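Long-range contacts in fatty Acyl-Adenylate Ligase (Escherichia coli, PDB 3PBK), which belongs to the AMP-binding enzyme family of the ANL clan and is modelled here with 5'-O-[(S)-(dodecanoyloxy)(hydroxy)phosphoryl]adenosine bound: residues P13-T21 / T238-V246; A117-C126 / L180-P190. All coordinates share one frame; numbering follows the deposited sequence.

Contact 1 (P13-T21 / T238-V246); sequences PMRYADFPT and TPVATQLSV
The carbonyl oxygen of A241, at the end of helix 229-241, accepts a hydrogen bond from A17 N. The A17 N to A241 O distance is 3.1 Å. The bond is bent, with an N-H...O angle of 140°, and the donor is tilted from the carbonyl plane. The same N-H also makes a weak bond to R15 O, across an inverse gamma turn centred on Y16. The F19 ring turns its edge to the same carbonyl, with CE2 3.9 Å from A241 O. The methyl groups of A17 and A241 meet beside this bond, CB to CB at 4.1 Å. Further on, the Q243 side chain bends at its second torsion and brings its amide against the backbone of M14 and R15. M14 is selenomethionine. Its CG is anti to the backbone N (chi1 -172°) and the chain beyond is extended. This lays it alongside T242, where CE meets CG2. The same CE sits over one face of the Y16 ring, whose hydroxyl bonds to L214 O. The backbone bond from A17, the paired methyls and the Q243 side chain together join the irregular N-terminal segment to the end of helix 229-241.

Contact 2 (A117-C126 / L180-P190); sequences AKLQGLLASC and LQYTSGSTRFP
The glycine-, serine- and threonine-rich loop after strand 177-181, the A3 core motif of ANL proteins, packs here on helix 112-126. Y182 makes the main contact. Its ring stands beside the last turns of the helix, and the CD2 methyl of L122 lies over one face, a CH-pi arrangement modelled too close for its distance to be trusted. S125 comes to the ring edge instead. Its OG is anti to the backbone N (chi1 -174°), which carries it to the phenol. S125 OG and Y182 OH share a hydrogen bond of 2.9 Å, and either may be the donor. C126 approaches the ring obliquely, with SG 4.7 Å from the centroid of the Y182 ring and 58° off its normal. C126 CB also touches L180 CD1, at 3.9 Å, where the strand ends. Farther along the loop, P190 lies against the bare backbone of G121, with its CG 3.6 Å from G121 O. P190 also reaches the next turn of the helix, where its CB is 4.2 Å from S125 CB. At the more exposed end, T187 meets K118. The two side chains cross at about a right angle, and T187 OG1 is 3.4 Å from K118 CG. Between Y182 and T187 the loop stands off the helix. A type I turn runs from Y182 to G185, closed by G185 N to Y182 O at 3.2 Å. Within that turn, T183 touches the bound 5'-O-[(S)-(dodecanoyloxy)(hydroxy)phosphoryl]adenosine, and S184 OG bonds to E340. Y182 and T183 thus face different ways from one short turn, the tyrosine to the helix and the threonine to the ligand. The sequence YTSGST and its place at the ligand pocket mark the P-loop-like signature of this superfamily.

The chain enters contact 1 at its first modelled residues, 13-21, and runs on into helix 22-29. It passes through strands 75-79 and 99-103 before reaching helix 112-126, the first half of contact 2. The next 53 residues include strands 130-133 and 152-155 of the same parallel sheet. Segment 180-190 then closes this shorter loop. Helices 197-211 and 229-241 follow, and segment 238-246 closes contact 1 over 216 intervening residues. Contact 2 is therefore nested wholly within contact 1. Their centres are 30 Å apart and they do not touch. Helix 229-241 lies between them in the fold: its end forms contact 1, while Q181 of contact 2 packs on D229 and L232.

Contact 1 (P13-T21 / T238-V246)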
loop_
_atom_site.group_PDB
_atom_site.type_symbol
_atom_site.label_atom_id
_atom_site.label_comp_id
_atom_site.label_asym_id
_atom_site.label_seq_id
_atom_site.Cartn_x
_atom_site.Cartn_y
_atom_site.Cartn_z
ATOM N N PRO A 13 -27.292 -0.015 13.240
ATOM C CA PRO A 13 -26.883 1.092 14.130
ATOM C C PRO A 13 -25.365 1.231 14.145
ATOM O O PRO A 13 -24.696 0.422 14.783
ATOM C CB PRO A 13 -27.392 0.662 15.519
ATOM C CG PRO A 13 -28.404 -0.426 15.242
ATOM C CD PRO A 13 -27.951 -1.110 13.970
HETATM N N MSE A 14 -24.830 2.240 13.459
HETATM C CA MSE A 14 -23.401 2.279 13.142
HETATM C C MSE A 14 -22.459 2.487 14.333
HETATM O O MSE A 14 -22.756 3.255 15.250
HETATM C CB MSE A 14 -23.136 3.336 12.079
HETATM C CG MSE A 14 -21.710 3.342 11.539
HETATM SE SE MSE A 14 -21.463 4.585 10.026
HETATM C CE MSE A 14 -19.505 4.556 9.970
ATOM N N ARG A 15 -21.325 1.788 14.313
ATOM C CA ARG A 15 -20.280 1.981 15.316
ATOM C C ARG A 15 -18.929 2.096 14.634
ATOM O O ARG A 15 -18.604 1.302 13.746
ATOM C CB ARG A 15 -20.260 0.842 16.326
ATOM C CG ARG A 15 -21.471 0.797 17.227
ATOM C CD ARG A 15 -21.302 -0.254 18.303
ATOM N NE ARG A 15 -20.043 -0.089 19.024
ATOM C CZ ARG A 15 -19.673 -0.857 20.042
ATOM N NH1 ARG A 15 -20.480 -1.832 20.433
ATOM N NH2 ARG A 15 -18.513 -0.658 20.665
ATOM N N TYR A 16 -18.142 3.084 15.059
ATOM C CA TYR A 16 -16.926 3.459 14.347
ATOM C C TYR A 16 -15.675 2.793 14.889
ATOM O O TYR A 16 -14.828 3.457 15.483
ATOM C CB TYR A 16 -16.731 4.975 14.379
ATOM C CG TYR A 16 -17.668 5.747 13.479
ATOM C CD1 TYR A 16 -19.045 5.644 13.629
ATOM C CD2 TYR A 16 -17.179 6.600 12.491
ATOM C CE1 TYR A 16 -19.914 6.355 12.817
ATOM C CE2 TYR A 16 -18.043 7.317 11.670
ATOM C CZ TYR A 16 -19.410 7.188 11.844
ATOM O OH TYR A 16 -20.286 7.879 11.045
ATOM N N ALA A 17 -15.549 1.489 14.669
ATOM C CA ALA A 17 -14.371 0.763 15.120
ATOM C C ALA A 17 -14.216 0.798 16.663
ATOM O O ALA A 17 -13.171 0.422 17.206
ATOM C CB ALA A 17 -13.124 1.298 14.416
ATOM N N ASP A 18 -15.270 1.266 17.337
ATOM C CA ASP A 18 -15.465 1.221 18.791
ATOM C C ASP A 18 -14.808 0.111 19.598
ATOM O O ASP A 18 -14.618 0.262 20.797
ATOM C CB ASP A 18 -16.949 1.055 19.059
ATOM C CG ASP A 18 -17.651 2.352 19.209
ATOM O OD1 ASP A 18 -17.514 2.965 20.290
ATOM O OD2 ASP A 18 -18.352 2.759 18.252
ATOM N N PHE A 19 -14.514 -1.017 18.964
ATOM C CA PHE A 19 -14.204 -2.247 19.689
ATOM C C PHE A 19 -12.753 -2.438 20.105
ATOM O O PHE A 19 -11.834 -1.866 19.506
ATOM C CB PHE A 19 -14.666 -3.445 18.870
ATOM C CG PHE A 19 -15.952 -3.204 18.172
ATOM C CD1 PHE A 19 -17.150 -3.517 18.785
ATOM C CD2 PHE A 19 -15.967 -2.625 16.919
ATOM C CE1 PHE A 19 -18.337 -3.284 18.155
ATOM C CE2 PHE A 19 -17.146 -2.387 16.284
ATOM C CZ PHE A 19 -18.340 -2.716 16.904
ATOM N N PRO A 20 -12.555 -3.261 21.145
ATOM C CA PRO A 20 -11.259 -3.661 21.698
ATOM C C PRO A 20 -10.504 -4.601 20.767
ATOM O O PRO A 20 -9.280 -4.524 20.661
ATOM C CB PRO A 20 -11.644 -4.431 22.969
ATOM C CG PRO A 20 -13.087 -4.095 23.224
ATOM C CD PRO A 20 -13.679 -3.839 21.900
ATOM N N THR A 21 -11.242 -5.472 20.093
ATOM C CA THR A 21 -10.661 -6.619 19.423
ATOM C C THR A 21 -11.368 -6.864 18.115
ATOM O O THR A 21 -12.567 -6.639 18.024
ATOM C CB THR A 21 -10.838 -7.858 20.299
ATOM O OG1 THR A 21 -9.707 -7.987 21.173
ATOM C CG2 THR A 21 -10.985 -9.106 19.454
ATOM N N THR A 238 -11.696 -2.473 7.608
ATOM C CA THR A 238 -12.521 -1.284 7.837
ATOM C C THR A 238 -14.013 -1.426 7.520
ATOM O O THR A 238 -14.847 -0.949 8.290
ATOM C CB THR A 238 -11.967 -0.049 7.138
ATOM O OG1 THR A 238 -10.580 0.096 7.465
ATOM C CG2 THR A 238 -12.720 1.184 7.596
ATOM N N PRO A 239 -14.365 -2.068 6.391
ATOM C CA PRO A 239 -15.793 -2.355 6.201
ATOM C C PRO A 239 -16.346 -3.314 7.280
ATOM O O PRO A 239 -17.552 -3.346 7.530
ATOM C CB PRO A 239 -15.842 -3.014 4.820
ATOM C CG PRO A 239 -14.589 -2.615 4.162
ATOM C CD PRO A 239 -13.564 -2.494 5.236
ATOM N N VAL A 240 -15.478 -4.084 7.923
ATOM C CA VAL A 240 -15.935 -4.989 8.963
ATOM C C VAL A 240 -16.166 -4.266 10.286
ATOM O O VAL A 240 -17.129 -4.555 11.004
ATOM C CB VAL A 240 -14.950 -6.136 9.160
ATOM C CG1 VAL A 240 -15.128 -6.756 10.520
ATOM C CG2 VAL A 240 -15.139 -7.174 8.063
ATOM N N ALA A 241 -15.294 -3.314 10.601
ATOM C CA ALA A 241 -15.354 -2.605 11.882
ATOM C C ALA A 241 -16.363 -1.465 11.841
ATOM O O ALA A 241 -16.559 -0.739 12.813
ATOM C CB ALA A 241 -13.983 -2.082 12.244
ATOM N N THR A 242 -17.013 -1.334 10.697
ATOM C CA THR A 242 -17.865 -0.199 10.424
ATOM C C THR A 242 -19.220 -0.716 9.944
ATOM O O THR A 242 -20.129 0.052 9.640
ATOM C CB THR A 242 -17.186 0.709 9.374
ATOM O OG1 THR A 242 -16.026 1.335 9.956
ATOM C CG2 THR A 242 -18.125 1.777 8.898
ATOM N N GLN A 243 -19.346 -2.038 9.913
ATOM C CA GLN A 243 -20.559 -2.700 9.464
ATOM C C GLN A 243 -21.042 -2.161 8.134
ATOM O O GLN A 243 -22.248 -2.082 7.901
ATOM C CB GLN A 243 -21.672 -2.569 10.491
ATOM C CG GLN A 243 -21.195 -2.664 11.903
ATOM C CD GLN A 243 -21.132 -1.312 12.549
ATOM O OE1 GLN A 243 -20.189 -0.994 13.275
ATOM N NE2 GLN A 243 -22.136 -0.486 12.274
ATOM N N LEU A 244 -20.087 -1.802 7.275
ATOM C CA LEU A 244 -20.334 -1.276 5.927
ATOM C C LEU A 244 -20.028 -2.306 4.844
ATOM O O LEU A 244 -19.049 -3.032 4.931
ATOM C CB LEU A 244 -19.455 -0.048 5.673
ATOM C CG LEU A 244 -19.814 1.265 6.362
ATOM C CD1 LEU A 244 -19.099 2.418 5.690
ATOM C CD2 LEU A 244 -21.311 1.491 6.341
ATOM N N SER A 245 -20.842 -2.353 3.802
ATOM C CA SER A 245 -20.594 -3.308 2.732
ATOM C C SER A 245 -19.408 -2.888 1.859
ATOM O O SER A 245 -18.998 -1.729 1.864
ATOM C CB SER A 245 -21.851 -3.490 1.887
ATOM O OG SER A 245 -22.883 -4.102 2.644
ATOM N N VAL A 246 -18.856 -3.834 1.108
ATOM C CA VAL A 246 -17.772 -3.526 0.185
ATOM C C VAL A 246 -17.839 -4.423 -1.047
ATOM O O VAL A 246 -18.300 -5.558 -0.967
ATOM C CB VAL A 246 -16.406 -3.681 0.869
ATOM C CG1 VAL A 246 -16.121 -5.136 1.155
ATOM C CG2 VAL A 246 -15.310 -3.084 0.013
#

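Contact 2 (A117-C126 / L180-P190)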
loop_
_atom_site.group_PDB
_atom_site.type_symbol
_atom_site.label_atom_id
_atom_site.label_comp_id
_atom_site.label_asym_id
_atom_site.label_seq_id
_atom_site.Cartn_x
_atom_site.Cartn_y
_atom_site.Cartn_z
ATOM N N ALA A 117 12.255 -18.075 -3.395
ATOM C CA ALA A 117 13.284 -17.428 -2.586
ATOM C C ALA A 117 12.637 -16.514 -1.535
ATOM O O ALA A 117 12.926 -16.624 -0.342
ATOM C CB ALA A 117 14.259 -16.641 -3.469
ATOM N N LYS A 118 11.755 -15.619 -1.986
ATOM C CA LYS A 118 11.009 -14.736 -1.090
ATOM C C LYS A 118 10.280 -15.522 -0.007
ATOM O O LYS A 118 10.435 -15.243 1.183
ATOM C CB LYS A 118 9.994 -13.897 -1.872
ATOM C CG LYS A 118 10.529 -12.575 -2.395
ATOM C CD LYS A 118 9.552 -11.921 -3.368
ATOM C CE LYS A 118 10.112 -10.616 -3.920
ATOM N NZ LYS A 118 10.419 -9.627 -2.838
ATOM N N LEU A 119 9.487 -16.505 -0.429
ATOM C CA LEU A 119 8.655 -17.280 0.488
ATOM C C LEU A 119 9.446 -17.976 1.593
ATOM O O LEU A 119 8.996 -18.049 2.735
ATOM C CB LEU A 119 7.823 -18.310 -0.276
ATOM C CG LEU A 119 7.128 -19.361 0.597
ATOM C CD1 LEU A 119 6.172 -18.723 1.596
ATOM C CD2 LEU A 119 6.402 -20.383 -0.258
ATOM N N GLN A 120 10.618 -18.496 1.258
ATOM C CA GLN A 120 11.393 -19.228 2.245
ATOM C C GLN A 120 11.914 -18.296 3.326
ATOM O O GLN A 120 12.062 -18.695 4.483
ATOM C CB GLN A 120 12.539 -19.993 1.588
ATOM C CG GLN A 120 12.146 -20.620 0.278
ATOM C CD GLN A 120 12.372 -22.103 0.265
ATOM O OE1 GLN A 120 12.386 -22.732 -0.796
ATOM N NE2 GLN A 120 12.538 -22.686 1.451
ATOM N N GLY A 121 12.184 -17.053 2.944
ATOM C CA GLY A 121 12.664 -16.065 3.892
ATOM C C GLY A 121 11.550 -15.602 4.810
ATOM O O GLY A 121 11.766 -15.321 5.994
ATOM N N LEU A 122 10.349 -15.512 4.247
ATOM C CA LEU A 122 9.171 -15.189 5.023
ATOM C C LEU A 122 9.016 -16.225 6.133
ATOM O O LEU A 122 8.730 -15.888 7.284
ATOM C CB LEU A 122 7.949 -15.187 4.110
ATOM C CG LEU A 122 6.549 -14.835 4.647
ATOM C CD1 LEU A 122 6.105 -15.680 5.859
ATOM C CD2 LEU A 122 6.440 -13.357 4.944
ATOM N N LEU A 123 9.221 -17.490 5.775
ATOM C CA LEU A 123 9.073 -18.604 6.709
ATOM C C LEU A 123 10.160 -18.604 7.779
ATOM O O LEU A 123 9.900 -18.899 8.947
ATOM C CB LEU A 123 9.075 -19.931 5.953
ATOM C CG LEU A 123 7.725 -20.396 5.412
ATOM C CD1 LEU A 123 6.771 -19.228 5.270
ATOM C CD2 LEU A 123 7.896 -21.119 4.092
ATOM N N ALA A 124 11.381 -18.272 7.383
ATOM C CA ALA A 124 12.464 -18.218 8.346
ATOM C C ALA A 124 12.203 -17.120 9.363
ATOM O O ALA A 124 12.611 -17.234 10.515
ATOM C CB ALA A 124 13.778 -17.986 7.649
ATOM N N SER A 125 11.510 -16.068 8.928
ATOM C CA SER A 125 11.255 -14.905 9.779
ATOM C C SER A 125 10.158 -15.099 10.829
ATOM O O SER A 125 10.255 -14.551 11.935
ATOM C CB SER A 125 10.940 -13.663 8.945
ATOM O OG SER A 125 10.825 -12.525 9.787
ATOM N N CYS A 126 9.120 -15.865 10.498
ATOM C CA CYS A 126 8.018 -16.033 11.444
ATOM C C CYS A 126 7.613 -17.481 11.770
ATOM O O CYS A 126 6.705 -17.703 12.561
ATOM C CB CYS A 126 6.797 -15.183 11.039
ATOM S SG CYS A 126 6.069 -15.523 9.406
ATOM N N LEU A 180 0.624 -10.337 11.035
ATOM C CA LEU A 180 1.929 -9.782 10.699
ATOM C C LEU A 180 1.924 -9.273 9.274
ATOM O O LEU A 180 1.453 -9.953 8.376
ATOM C CB LEU A 180 3.023 -10.835 10.855
ATOM C CG LEU A 180 3.180 -11.493 12.220
ATOM C CD1 LEU A 180 4.385 -12.419 12.217
ATOM C CD2 LEU A 180 3.327 -10.421 13.274
ATOM N N GLN A 181 2.467 -8.083 9.065
ATOM C CA GLN A 181 2.468 -7.477 7.747
ATOM C C GLN A 181 3.862 -7.465 7.158
ATOM O O GLN A 181 4.733 -6.745 7.643
ATOM C CB GLN A 181 1.933 -6.052 7.824
ATOM C CG GLN A 181 1.951 -5.323 6.495
ATOM C CD GLN A 181 1.073 -5.985 5.452
ATOM O OE1 GLN A 181 -0.140 -5.775 5.412
ATOM N NE2 GLN A 181 1.690 -6.782 4.590
ATOM N N TYR A 182 4.072 -8.242 6.097
ATOM C CA TYR A 182 5.425 -8.439 5.571
ATOM C C TYR A 182 5.851 -7.572 4.386
ATOM O O TYR A 182 6.992 -7.660 3.933
ATOM C CB TYR A 182 5.692 -9.912 5.273
ATOM C CG TYR A 182 6.281 -10.635 6.449
ATOM C CD1 TYR A 182 5.466 -11.293 7.364
ATOM C CD2 TYR A 182 7.650 -10.654 6.657
ATOM C CE1 TYR A 182 5.998 -11.963 8.449
ATOM C CE2 TYR A 182 8.196 -11.319 7.738
ATOM C CZ TYR A 182 7.363 -11.973 8.635
ATOM O OH TYR A 182 7.901 -12.639 9.718
ATOM N N THR A 183 4.961 -6.727 3.886
ATOM C CA THR A 183 5.350 -5.875 2.772
ATOM C C THR A 183 6.602 -5.066 3.108
ATOM O O THR A 183 7.274 -4.549 2.215
ATOM C CB THR A 183 4.212 -4.916 2.324
ATOM O OG1 THR A 183 3.956 -3.924 3.339
ATOM C CG2 THR A 183 2.937 -5.705 1.982
ATOM N N SER A 184 6.926 -4.978 4.394
ATOM C CA SER A 184 7.988 -4.080 4.853
ATOM C C SER A 184 9.439 -4.567 4.667
ATOM O O SER A 184 10.386 -3.810 4.912
ATOM C CB SER A 184 7.744 -3.679 6.310
ATOM O OG SER A 184 6.522 -2.981 6.417
ATOM N N GLY A 185 9.617 -5.812 4.229
ATOM C CA GLY A 185 10.952 -6.348 4.014
ATOM C C GLY A 185 11.342 -6.556 2.557
ATOM O O GLY A 185 10.493 -6.587 1.653
ATOM N N SER A 186 12.644 -6.685 2.322
ATOM C CA SER A 186 13.137 -7.083 1.010
ATOM C C SER A 186 13.233 -8.603 0.953
ATOM O O SER A 186 13.035 -9.282 1.962
ATOM C CB SER A 186 14.487 -6.419 0.688
ATOM O OG SER A 186 15.267 -6.176 1.851
ATOM N N THR A 187 13.510 -9.140 -0.229
ATOM C CA THR A 187 13.627 -10.588 -0.365
ATOM C C THR A 187 14.840 -11.075 0.424
ATOM O O THR A 187 14.905 -12.240 0.838
ATOM C CB THR A 187 13.710 -11.044 -1.845
ATOM O OG1 THR A 187 13.883 -12.470 -1.900
ATOM C CG2 THR A 187 14.865 -10.341 -2.570
ATOM N N ARG A 188 15.784 -10.163 0.648
ATOM C CA ARG A 188 16.988 -10.475 1.405
ATOM C C ARG A 188 16.774 -10.278 2.907
ATOM O O ARG A 188 17.271 -11.064 3.717
ATOM C CB ARG A 188 18.180 -9.644 0.913
ATOM C CG ARG A 188 19.524 -10.142 1.435
ATOM C CD ARG A 188 19.764 -11.615 1.071
ATOM N NE ARG A 188 20.485 -12.422 2.075
ATOM C CZ ARG A 188 21.029 -11.981 3.216
ATOM N NH1 ARG A 188 20.979 -10.700 3.560
ATOM N NH2 ARG A 188 21.641 -12.840 4.027
ATOM N N PHE A 189 16.025 -9.244 3.279
ATOM C CA PHE A 189 15.835 -8.924 4.694
ATOM C C PHE A 189 14.361 -8.819 5.113
ATOM O O PHE A 189 13.857 -7.719 5.376
ATOM C CB PHE A 189 16.570 -7.625 5.048
ATOM C CG PHE A 189 18.066 -7.711 4.911
ATOM C CD1 PHE A 189 18.836 -8.279 5.917
ATOM C CD2 PHE A 189 18.705 -7.205 3.785
ATOM C CE1 PHE A 189 20.216 -8.352 5.798
ATOM C CE2 PHE A 189 20.087 -7.275 3.657
ATOM C CZ PHE A 189 20.843 -7.850 4.666
ATOM N N PRO A 190 13.672 -9.968 5.208
ATOM C CA PRO A 190 12.227 -9.984 5.484
ATOM C C PRO A 190 11.898 -9.393 6.854
ATOM O O PRO A 190 12.372 -9.891 7.876
ATOM C CB PRO A 190 11.881 -11.478 5.466
ATOM C CG PRO A 190 13.062 -12.157 4.829
ATOM C CD PRO A 190 14.243 -11.323 5.173
#